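PDB 3ON5: BH1974 protein, which probably acts as an XdhC-type accessory protein, with a Rossmann domain, in the maturation of a molybdenum-containing enzyme such as xanthine dehydrogenase. Local coordinates for residues Arg201-Gly206 / Phe258-Asp263; Phe265-Thr270 / Leu288-Ile293; His271-Asp276 / Lys297-Arg302. All coordinates share one frame; numbering follows the deposited sequence.

Contact 1 (Arg201-Gly206 / Phe258-Asp263); sequences RLIIFG and FLIRPD
Arg201 NH2 reaches the backbone carbonyl Leu259 O at 3.0 Å, a weak bond because the N-H points well off the oxygen (121°), although that oxygen lies at the edge of the guanidinium and in its plane. Arg201 NE forms a salt bridge with Asp264, which also accepts a hydrogen bond from the backbone N of Arg261. Over one face of the Arg201 guanidinium lies a second one, with Arg261 NH1 3.5 Å from Arg201 CZ and the two planes 24° apart. Two positive groups would repel each other here, but Asp264 probably offsets Arg201, and a long salt bridge within the loop pairs Arg261 NE with Asp263 OD1. The side chains of Phe258 and Arg201 reach toward each other from opposite directions; their flat groups are only 5° from parallel, yet the contact, Phe258 CE1 to Arg201 NH2 at 3.4 Å, is oblique.

Deeper in, the contact is apolar. Ile203 runs extended from CB, CG1 anti to the carbonyl carbon and chi2 170°, which brings CD1 to Phe258 CE1 at 3.7 Å and to Ile260 CG1 at 3.8 Å. A branched aliphatic suits both the strand and this wedge. Ile260 CD1 then meets the edge of the Phe205 ring, 4.3 Å from Phe205 CZ, and Phe254 of helix 251-257 packs on both Phe205 and Phe258. Strand 200-205 lies mid-sheet, and 258-263 brings the chain back from helix 251-257 toward strand 265-268 beside it: the crossover, in strand order 3-2-1-4, that marks a Rossmann fold.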
loop_
_atom_site.group_PDB
_atom_site.type_symbol
_atom_site.label_atom_id
_atom_site.label_comp_id
_atom_site.label_asym_id
_atom_site.label_seq_id
_atom_site.Cartn_x
_atom_site.Cartn_y
_atom_site.Cartn_z
ATOM N N ARG A 201 5.091 -33.612 9.292
ATOM C CA ARG A 201 5.491 -33.931 7.928
ATOM C C ARG A 201 4.362 -34.543 7.151
ATOM O O ARG A 201 3.633 -35.376 7.673
ATOM C CB ARG A 201 6.678 -34.871 7.948
ATOM C CG ARG A 201 7.995 -34.158 7.774
ATOM C CD ARG A 201 9.115 -34.840 8.511
ATOM N NE ARG A 201 9.292 -36.262 8.218
ATOM C CZ ARG A 201 10.276 -36.747 7.474
ATOM N NH1 ARG A 201 11.159 -35.922 6.912
ATOM N NH2 ARG A 201 10.414 -38.067 7.315
ATOM N N LEU A 202 4.216 -34.105 5.898
ATOM C CA LEU A 202 3.239 -34.609 4.945
ATOM C C LEU A 202 3.980 -35.074 3.718
ATOM O O LEU A 202 4.540 -34.253 2.976
ATOM C CB LEU A 202 2.177 -33.566 4.601
ATOM C CG LEU A 202 1.108 -34.000 3.602
ATOM C CD1 LEU A 202 0.182 -35.031 4.210
ATOM C CD2 LEU A 202 0.319 -32.808 3.112
ATOM N N ILE A 203 4.040 -36.409 3.548
ATOM C CA ILE A 203 4.758 -37.076 2.468
ATOM C C ILE A 203 3.736 -37.418 1.392
ATOM O O ILE A 203 2.861 -38.263 1.603
ATOM C CB ILE A 203 5.538 -38.310 3.005
ATOM C CG1 ILE A 203 6.381 -37.919 4.244
ATOM C CG2 ILE A 203 6.400 -38.957 1.884
ATOM C CD1 ILE A 203 7.001 -38.991 5.016
ATOM N N ILE A 204 3.838 -36.721 0.243
ATOM C CA ILE A 204 2.917 -36.855 -0.887
ATOM C C ILE A 204 3.567 -37.661 -2.017
ATOM O O ILE A 204 4.622 -37.289 -2.541
ATOM C CB ILE A 204 2.458 -35.469 -1.390
ATOM C CG1 ILE A 204 1.865 -34.628 -0.232
ATOM C CG2 ILE A 204 1.454 -35.635 -2.530
ATOM C CD1 ILE A 204 1.699 -33.129 -0.504
ATOM N N PHE A 205 2.919 -38.776 -2.369
ATOM C CA PHE A 205 3.292 -39.652 -3.471
ATOM C C PHE A 205 2.449 -39.279 -4.675
ATOM O O PHE A 205 1.237 -39.520 -4.687
ATOM C CB PHE A 205 3.134 -41.125 -3.094
ATOM C CG PHE A 205 4.178 -41.631 -2.133
ATOM C CD1 PHE A 205 5.385 -42.135 -2.598
ATOM C CD2 PHE A 205 3.941 -41.642 -0.763
ATOM C CE1 PHE A 205 6.345 -42.617 -1.716
ATOM C CE2 PHE A 205 4.906 -42.120 0.121
ATOM C CZ PHE A 205 6.101 -42.606 -0.362
ATOM N N GLY A 206 3.085 -38.610 -5.632
ATOM C CA GLY A 206 2.448 -38.135 -6.848
ATOM C C GLY A 206 2.711 -36.665 -7.067
ATOM O O GLY A 206 2.726 -35.889 -6.109
ATOM N N PHE A 258 14.405 -42.790 1.644
ATOM C CA PHE A 258 13.802 -41.802 2.558
ATOM C C PHE A 258 13.081 -42.485 3.722
ATOM O O PHE A 258 12.134 -43.244 3.522
ATOM C CB PHE A 258 12.828 -40.902 1.789
ATOM C CG PHE A 258 12.254 -39.703 2.525
ATOM C CD1 PHE A 258 11.156 -39.846 3.373
ATOM C CD2 PHE A 258 12.705 -38.408 2.246
ATOM C CE1 PHE A 258 10.592 -38.735 4.001
ATOM C CE2 PHE A 258 12.135 -37.301 2.870
ATOM C CZ PHE A 258 11.093 -37.473 3.749
ATOM N N LEU A 259 13.522 -42.178 4.945
ATOM C CA LEU A 259 12.941 -42.710 6.175
ATOM C C LEU A 259 11.623 -42.000 6.514
ATOM O O LEU A 259 11.558 -40.766 6.594
ATOM C CB LEU A 259 13.940 -42.563 7.334
ATOM C CG LEU A 259 13.443 -42.866 8.748
ATOM C CD1 LEU A 259 13.049 -44.343 8.907
ATOM C CD2 LEU A 259 14.494 -42.478 9.754
ATOM N N ILE A 260 10.583 -42.813 6.709
ATOM C CA ILE A 260 9.249 -42.382 7.079
ATOM C C ILE A 260 9.066 -42.751 8.544
ATOM O O ILE A 260 9.139 -43.923 8.912
ATOM C CB ILE A 260 8.154 -42.964 6.150
ATOM C CG1 ILE A 260 8.384 -42.506 4.680
ATOM C CG2 ILE A 260 6.769 -42.529 6.647
ATOM C CD1 ILE A 260 7.453 -43.096 3.641
ATOM N N ARG A 261 8.903 -41.740 9.386
ATOM C CA ARG A 261 8.763 -41.924 10.820
ATOM C C ARG A 261 7.278 -42.215 11.153
ATOM O O ARG A 261 6.407 -41.977 10.315
ATOM C CB ARG A 261 9.302 -40.693 11.551
ATOM C CG ARG A 261 10.772 -40.422 11.232
ATOM C CD ARG A 261 11.400 -39.391 12.131
ATOM N NE ARG A 261 10.673 -38.117 12.109
ATOM C CZ ARG A 261 10.971 -37.092 11.320
ATOM N NH1 ARG A 261 11.987 -37.173 10.468
ATOM N NH2 ARG A 261 10.266 -35.971 11.388
ATOM N N PRO A 262 6.956 -42.783 12.337
ATOM C CA PRO A 262 5.553 -43.133 12.625
ATOM C C PRO A 262 4.637 -41.916 12.835
ATOM O O PRO A 262 3.420 -42.050 12.667
ATOM C CB PRO A 262 5.654 -43.943 13.924
ATOM C CG PRO A 262 7.083 -44.357 14.013
ATOM C CD PRO A 262 7.831 -43.206 13.446
ATOM N N ASP A 263 5.209 -40.736 13.172
ATOM C CA ASP A 263 4.437 -39.514 13.408
ATOM C C ASP A 263 4.170 -38.746 12.079
ATOM O O ASP A 263 3.549 -37.672 12.103
ATOM C CB ASP A 263 5.155 -38.602 14.429
ATOM C CG ASP A 263 6.571 -38.146 14.084
ATOM O OD1 ASP A 263 7.391 -39.004 13.684
ATOM O OD2 ASP A 263 6.894 -36.951 14.333
#

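Contact 2 (Phe265-Thr270 / Leu288-Ile293); sequences FVLIMT and LRYIGI
Strands 265-268 and 290-293 run parallel, their axes 4.7 Å apart and 13° from aligned, and Val266 pairs in register with Ile291, Leu267 with Gly292 and Ile268 with Ile293. Val266 uses both its polar backbone atoms, giving its N-H to Tyr290 O at 2.9 Å and taking that of Gly292 on its own O. Gly292 O then receives Ile268 N at 2.8 Å, almost straight on to the carbonyl.

On the face carrying Val266 and Ile268, branched aliphatics interlock. Ile268 CD1 sits between Ile291 CG2, at 3.7 Å, and Ile293 CG1; Ile268 and Ile293 lie side by side and point the same way. Nearer the start of the strands, Val266 CG2 touches Leu288 CD2 at 3.9 Å. Leu283 and Leu280 of helix 273-283 pack on this face.

The opposite face carries Phe265, Leu267 and Tyr290. With its CG anti to the backbone N (chi1 174°), Tyr290 spreads its ring along the sheet beside Leu267, whose CD1 meets the ring edge 3.9 Å from Tyr290 CE2; the hydroxyl is satisfied by Gln336 of helix 326-343. Gly292 leaves room beneath Leu267 CD1 and the Tyr290 hydroxyl, where a beta carbon would run into both. At the start of the strands, Arg289 lays its aliphatic CG over the Phe265 ring, a CH-pi contact of 3.8 Å to the centroid, and bends at chi2 so that Phe265 CZ lies over the face of its guanidinium, the planes 51° apart. The flexible arginine thus uses both its CG and its guanidinium on the ring.

Joined through helix 273-283, the two strands form a beta-alpha-beta unit of the parallel Rossmann sheet.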
loop_
_atom_site.group_PDB
_atom_site.type_symbol
_atom_site.label_atom_id
_atom_site.label_comp_id
_atom_site.label_asym_id
_atom_site.label_seq_id
_atom_site.Cartn_x
_atom_site.Cartn_y
_atom_site.Cartn_z
ATOM N N PHE A 265 2.581 -38.164 8.078
ATOM C CA PHE A 265 1.324 -38.228 7.323
ATOM C C PHE A 265 1.629 -38.578 5.873
ATOM O O PHE A 265 2.415 -37.884 5.222
ATOM C CB PHE A 265 0.547 -36.889 7.414
ATOM C CG PHE A 265 0.123 -36.498 8.811
ATOM C CD1 PHE A 265 1.011 -35.864 9.677
ATOM C CD2 PHE A 265 -1.174 -36.726 9.248
ATOM C CE1 PHE A 265 0.629 -35.533 10.982
ATOM C CE2 PHE A 265 -1.563 -36.377 10.549
ATOM C CZ PHE A 265 -0.653 -35.785 11.406
ATOM N N VAL A 266 1.034 -39.659 5.370
ATOM C CA VAL A 266 1.285 -40.089 4.000
ATOM C C VAL A 266 0.018 -39.878 3.173
ATOM O O VAL A 266 -1.104 -40.144 3.636
ATOM C CB VAL A 266 1.799 -41.548 3.907
ATOM C CG1 VAL A 266 1.991 -41.971 2.449
ATOM C CG2 VAL A 266 3.106 -41.716 4.685
ATOM N N LEU A 267 0.221 -39.409 1.930
ATOM C CA LEU A 267 -0.820 -39.152 0.953
ATOM C C LEU A 267 -0.410 -39.768 -0.383
ATOM O O LEU A 267 0.574 -39.336 -0.987
ATOM C CB LEU A 267 -0.986 -37.641 0.883
ATOM C CG LEU A 267 -2.347 -37.038 0.597
ATOM C CD1 LEU A 267 -3.456 -37.680 1.402
ATOM C CD2 LEU A 267 -2.296 -35.633 0.963
ATOM N N ILE A 268 -1.097 -40.856 -0.772
ATOM C CA ILE A 268 -0.860 -41.652 -1.976
ATOM C C ILE A 268 -1.807 -41.155 -3.072
ATOM O O ILE A 268 -3.016 -41.414 -3.007
ATOM C CB ILE A 268 -1.056 -43.176 -1.674
ATOM C CG1 ILE A 268 -0.334 -43.630 -0.389
ATOM C CG2 ILE A 268 -0.651 -44.021 -2.854
ATOM C CD1 ILE A 268 -0.552 -45.117 -0.006
HETATM N N MSE A 269 -1.281 -40.433 -4.075
HETATM C CA MSE A 269 -2.140 -39.894 -5.143
HETATM C C MSE A 269 -1.396 -39.834 -6.469
HETATM O O MSE A 269 -1.333 -38.769 -7.109
HETATM C CB MSE A 269 -2.670 -38.512 -4.767
HETATM C CG MSE A 269 -1.649 -37.617 -4.065
HETATM SE SE MSE A 269 -2.510 -35.999 -3.471
HETATM C CE MSE A 269 -4.008 -36.756 -2.581
ATOM N N THR A 270 -0.880 -41.008 -6.898
ATOM C CA THR A 270 -0.095 -41.137 -8.119
ATOM C C THR A 270 -0.996 -41.345 -9.331
ATOM O O THR A 270 -0.557 -41.074 -10.442
ATOM C CB THR A 270 0.929 -42.289 -8.029
ATOM O OG1 THR A 270 0.266 -43.546 -8.136
ATOM C CG2 THR A 270 1.791 -42.238 -6.778
ATOM N N LEU A 288 1.888 -45.931 11.372
ATOM C CA LEU A 288 1.796 -44.575 10.798
ATOM C C LEU A 288 0.628 -43.794 11.359
ATOM O O LEU A 288 -0.433 -44.355 11.653
ATOM C CB LEU A 288 1.678 -44.598 9.265
ATOM C CG LEU A 288 2.964 -44.434 8.481
ATOM C CD1 LEU A 288 2.848 -45.077 7.131
ATOM C CD2 LEU A 288 3.351 -42.977 8.356
ATOM N N ARG A 289 0.840 -42.481 11.487
ATOM C CA ARG A 289 -0.135 -41.513 11.963
ATOM C C ARG A 289 -1.350 -41.479 11.032
ATOM O O ARG A 289 -2.489 -41.518 11.502
ATOM C CB ARG A 289 0.553 -40.134 12.023
ATOM C CG ARG A 289 -0.249 -38.993 12.614
ATOM C CD ARG A 289 -0.321 -38.996 14.129
ATOM N NE ARG A 289 -0.999 -37.802 14.638
ATOM C CZ ARG A 289 -0.387 -36.651 14.902
ATOM N NH1 ARG A 289 0.920 -36.522 14.695
ATOM N NH2 ARG A 289 -1.078 -35.617 15.362
ATOM N N TYR A 290 -1.089 -41.467 9.702
ATOM C CA TYR A 290 -2.106 -41.328 8.665
ATOM C C TYR A 290 -1.654 -41.845 7.288
ATOM O O TYR A 290 -0.530 -41.543 6.887
ATOM C CB TYR A 290 -2.396 -39.814 8.561
ATOM C CG TYR A 290 -3.328 -39.386 7.459
ATOM C CD1 TYR A 290 -4.699 -39.336 7.664
ATOM C CD2 TYR A 290 -2.835 -38.948 6.234
ATOM C CE1 TYR A 290 -5.563 -38.903 6.665
ATOM C CE2 TYR A 290 -3.691 -38.541 5.216
ATOM C CZ TYR A 290 -5.053 -38.505 5.443
ATOM O OH TYR A 290 -5.905 -38.081 4.462
ATOM N N ILE A 291 -2.553 -42.562 6.549
ATOM C CA ILE A 291 -2.377 -43.025 5.157
ATOM C C ILE A 291 -3.661 -42.697 4.415
ATOM O O ILE A 291 -4.720 -43.239 4.732
ATOM C CB ILE A 291 -1.973 -44.515 4.949
ATOM C CG1 ILE A 291 -0.732 -44.919 5.765
ATOM C CG2 ILE A 291 -1.793 -44.827 3.441
ATOM C CD1 ILE A 291 -0.523 -46.430 5.818
ATOM N N GLY A 292 -3.563 -41.773 3.480
ATOM C CA GLY A 292 -4.704 -41.350 2.687
ATOM C C GLY A 292 -4.475 -41.730 1.244
ATOM O O GLY A 292 -3.413 -41.422 0.693
ATOM N N ILE A 293 -5.447 -42.447 0.635
ATOM C CA ILE A 293 -5.308 -42.867 -0.755
ATOM C C ILE A 293 -6.453 -42.270 -1.562
ATOM O O ILE A 293 -7.626 -42.480 -1.244
ATOM C CB ILE A 293 -5.228 -44.408 -0.940
ATOM C CG1 ILE A 293 -4.304 -45.052 0.091
ATOM C CG2 ILE A 293 -4.817 -44.758 -2.390
ATOM C CD1 ILE A 293 -4.293 -46.537 0.040
#

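Contact 3 (His271-Asp276 / Lys297-Arg302); sequences HHFQKD and KERTRR
Phe273 packs against two arginines of helix 297-304, Arg299 and Arg302. Its CG stands anti to the backbone N (chi1 -169°), which carries the ring off helix 273-283 and out to the other helix. There the edge of the ring points at the backbone, with Phe273 CZ 3.5 Å from Arg302 C and 3.7 Å from Arg302 CB. Arg302 bends at chi3, placing NH1 3.6 Å from Phe273 CE2 with guanidinium and ring only 11° from parallel. One turn back, Glu298 OE2 accepts a weak bond from Arg302 NE at 3.3 Å, part of a salt bridge that probably helps to hold the bend.

Arg299 slides past Phe273 in the opposite direction. Phe273 CD2 lies over one face of the Arg299 guanidinium, off its centre and 3.9 Å from Arg299 NH1, with the planes steeply inclined at 75°. Both helices follow strands of the parallel Rossmann sheet, and their first turns meet beyond the C-terminal ends of those strands, with His272 at the N-cap position of helix 273-283.

Arginine suits this place because it turns a flat face to Phe273 while Arg299 NH1 forms a salt bridge with Asp102 of the second subunit, which brings the contact into the subunit interface. Asp276 is a doubtful further partner, since its OD2 and Arg299 NH2 are modelled too close for their positions to be sure. An alanine in place of Phe273 would remove the ring between the helices and would probably open a gap against Arg302, leaving its NH1 and CB without the ring they pack on.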
loop_
_atom_site.group_PDB
_atom_site.type_symbol
_atom_site.label_atom_id
_atom_site.label_comp_id
_atom_site.label_asym_id
_atom_site.label_seq_id
_atom_site.Cartn_x
_atom_site.Cartn_y
_atom_site.Cartn_z
ATOM N N HIS A 271 -2.237 -41.854 -9.125
ATOM C CA HIS A 271 -3.226 -42.179 -10.168
ATOM C C HIS A 271 -2.763 -43.385 -10.986
ATOM O O HIS A 271 -3.283 -43.620 -12.067
ATOM C CB HIS A 271 -3.516 -40.981 -11.100
ATOM C CG HIS A 271 -4.085 -39.788 -10.403
ATOM N ND1 HIS A 271 -5.427 -39.704 -10.116
ATOM C CD2 HIS A 271 -3.479 -38.648 -9.995
ATOM C CE1 HIS A 271 -5.600 -38.530 -9.527
ATOM N NE2 HIS A 271 -4.454 -37.859 -9.423
ATOM N N HIS A 272 -1.780 -44.135 -10.468
ATOM C CA HIS A 272 -1.183 -45.350 -11.042
ATOM C C HIS A 272 -1.327 -46.453 -10.049
ATOM O O HIS A 272 -0.723 -46.384 -8.978
ATOM C CB HIS A 272 0.292 -45.139 -11.427
ATOM C CG HIS A 272 0.503 -44.234 -12.598
ATOM N ND1 HIS A 272 0.385 -42.851 -12.479
ATOM C CD2 HIS A 272 0.885 -44.535 -13.860
ATOM C CE1 HIS A 272 0.645 -42.365 -13.682
ATOM N NE2 HIS A 272 0.960 -43.341 -14.546
ATOM N N PHE A 273 -2.153 -47.451 -10.380
ATOM C CA PHE A 273 -2.506 -48.565 -9.515
ATOM C C PHE A 273 -1.274 -49.312 -8.999
ATOM O O PHE A 273 -1.128 -49.449 -7.787
ATOM C CB PHE A 273 -3.427 -49.544 -10.248
ATOM C CG PHE A 273 -4.038 -50.582 -9.334
ATOM C CD1 PHE A 273 -3.398 -51.800 -9.106
ATOM C CD2 PHE A 273 -5.262 -50.352 -8.712
ATOM C CE1 PHE A 273 -3.954 -52.749 -8.252
ATOM C CE2 PHE A 273 -5.830 -51.316 -7.877
ATOM C CZ PHE A 273 -5.173 -52.506 -7.651
ATOM N N GLN A 274 -0.409 -49.799 -9.893
ATOM C CA GLN A 274 0.781 -50.564 -9.511
ATOM C C GLN A 274 1.691 -49.743 -8.576
ATOM O O GLN A 274 2.208 -50.300 -7.599
ATOM C CB GLN A 274 1.543 -50.985 -10.778
ATOM C CG GLN A 274 2.792 -51.835 -10.550
ATOM C CD GLN A 274 3.523 -52.101 -11.850
ATOM O OE1 GLN A 274 3.061 -52.867 -12.711
ATOM N NE2 GLN A 274 4.692 -51.484 -12.013
ATOM N N LYS A 275 1.850 -48.422 -8.861
ATOM C CA LYS A 275 2.664 -47.518 -8.054
ATOM C C LYS A 275 2.047 -47.374 -6.655
ATOM O O LYS A 275 2.747 -47.615 -5.668
ATOM C CB LYS A 275 2.822 -46.142 -8.737
ATOM C CG LYS A 275 3.572 -46.124 -10.070
ATOM C CD LYS A 275 5.065 -46.309 -9.956
ATOM C CE LYS A 275 5.731 -46.398 -11.306
ATOM N NZ LYS A 275 5.300 -47.617 -12.042
ATOM N N ASP A 276 0.724 -47.057 -6.574
ATOM C CA ASP A 276 -0.024 -46.931 -5.319
ATOM C C ASP A 276 0.034 -48.228 -4.507
ATOM O O ASP A 276 0.197 -48.183 -3.285
ATOM C CB ASP A 276 -1.481 -46.553 -5.597
ATOM C CG ASP A 276 -1.704 -45.157 -6.143
ATOM O OD1 ASP A 276 -0.769 -44.336 -6.083
ATOM O OD2 ASP A 276 -2.835 -44.856 -6.544
ATOM N N LYS A 297 -13.177 -46.743 -2.203
ATOM C CA LYS A 297 -12.943 -47.844 -1.268
ATOM C C LYS A 297 -12.665 -49.144 -2.041
ATOM O O LYS A 297 -11.799 -49.917 -1.622
ATOM C CB LYS A 297 -14.136 -48.022 -0.315
ATOM N N GLU A 298 -13.382 -49.363 -3.176
ATOM C CA GLU A 298 -13.232 -50.541 -4.059
ATOM C C GLU A 298 -11.812 -50.619 -4.641
ATOM O O GLU A 298 -11.235 -51.714 -4.682
ATOM C CB GLU A 298 -14.270 -50.507 -5.203
ATOM C CG GLU A 298 -14.051 -51.476 -6.364
ATOM C CD GLU A 298 -14.151 -52.981 -6.149
ATOM O OE1 GLU A 298 -14.904 -53.408 -5.241
ATOM O OE2 GLU A 298 -13.508 -53.734 -6.917
ATOM N N ARG A 299 -11.266 -49.464 -5.101
ATOM C CA ARG A 299 -9.922 -49.369 -5.675
ATOM C C ARG A 299 -8.889 -49.723 -4.639
ATOM O O ARG A 299 -7.965 -50.474 -4.922
ATOM C CB ARG A 299 -9.673 -47.955 -6.206
ATOM C CG ARG A 299 -8.798 -47.925 -7.439
ATOM C CD ARG A 299 -8.326 -46.522 -7.730
ATOM N NE ARG A 299 -7.034 -46.291 -7.089
ATOM C CZ ARG A 299 -5.867 -46.336 -7.725
ATOM N NH1 ARG A 299 -5.827 -46.515 -9.039
ATOM N NH2 ARG A 299 -4.739 -46.160 -7.062
ATOM N N THR A 300 -9.084 -49.205 -3.414
ATOM C CA THR A 300 -8.201 -49.378 -2.264
ATOM C C THR A 300 -8.373 -50.833 -1.740
ATOM O O THR A 300 -7.398 -51.383 -1.222
ATOM C CB THR A 300 -8.489 -48.275 -1.239
ATOM O OG1 THR A 300 -8.088 -47.038 -1.847
ATOM C CG2 THR A 300 -7.716 -48.447 0.066
ATOM N N ARG A 301 -9.551 -51.472 -1.942
ATOM C CA ARG A 301 -9.746 -52.893 -1.628
ATOM C C ARG A 301 -8.926 -53.737 -2.615
ATOM O O ARG A 301 -8.294 -54.723 -2.215
ATOM C CB ARG A 301 -11.229 -53.305 -1.645
ATOM C CG ARG A 301 -11.921 -53.108 -0.298
ATOM C CD ARG A 301 -13.306 -53.748 -0.201
ATOM N NE ARG A 301 -14.343 -53.067 -0.986
ATOM C CZ ARG A 301 -15.182 -52.148 -0.511
ATOM N NH1 ARG A 301 -15.103 -51.757 0.755
ATOM N NH2 ARG A 301 -16.088 -51.595 -1.307
ATOM N N ARG A 302 -8.895 -53.307 -3.901
ATOM C CA ARG A 302 -8.125 -53.967 -4.951
ATOM C C ARG A 302 -6.623 -53.766 -4.689
ATOM O O ARG A 302 -5.851 -54.708 -4.873
ATOM C CB ARG A 302 -8.530 -53.471 -6.350
ATOM C CG ARG A 302 -9.822 -54.126 -6.838
ATOM C CD ARG A 302 -10.242 -53.770 -8.256
ATOM N NE ARG A 302 -10.838 -52.434 -8.362
ATOM C CZ ARG A 302 -10.246 -51.377 -8.919
ATOM N NH1 ARG A 302 -9.045 -51.495 -9.478
ATOM N NH2 ARG A 302 -10.871 -50.204 -8.961
#

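How the contacts relate
Following the chain, strand 200-205 comes first, and contact 1 closes the long excursion through helix 211-221, strands 223-229 and 245-248 and helix 251-257. Contact 2 opens directly afterwards, so the two are in series; they share the sheet, where Phe205 O probably bonds to Met269 N beside strand 265-268. Contacts 2 and 3 cross: 265-270 and 271-276 come first, followed by 288-293 and 297-302. Contact 2 closes the beta-alpha-beta loop through helix 273-283, while contact 3 joins the start of that helix to helix 297-304. Between these two contacts, Thr270 and Asp276 probably share a hydrogen bond, and Ile293 packs on Thr300. Contacts 1 and 3 do not touch.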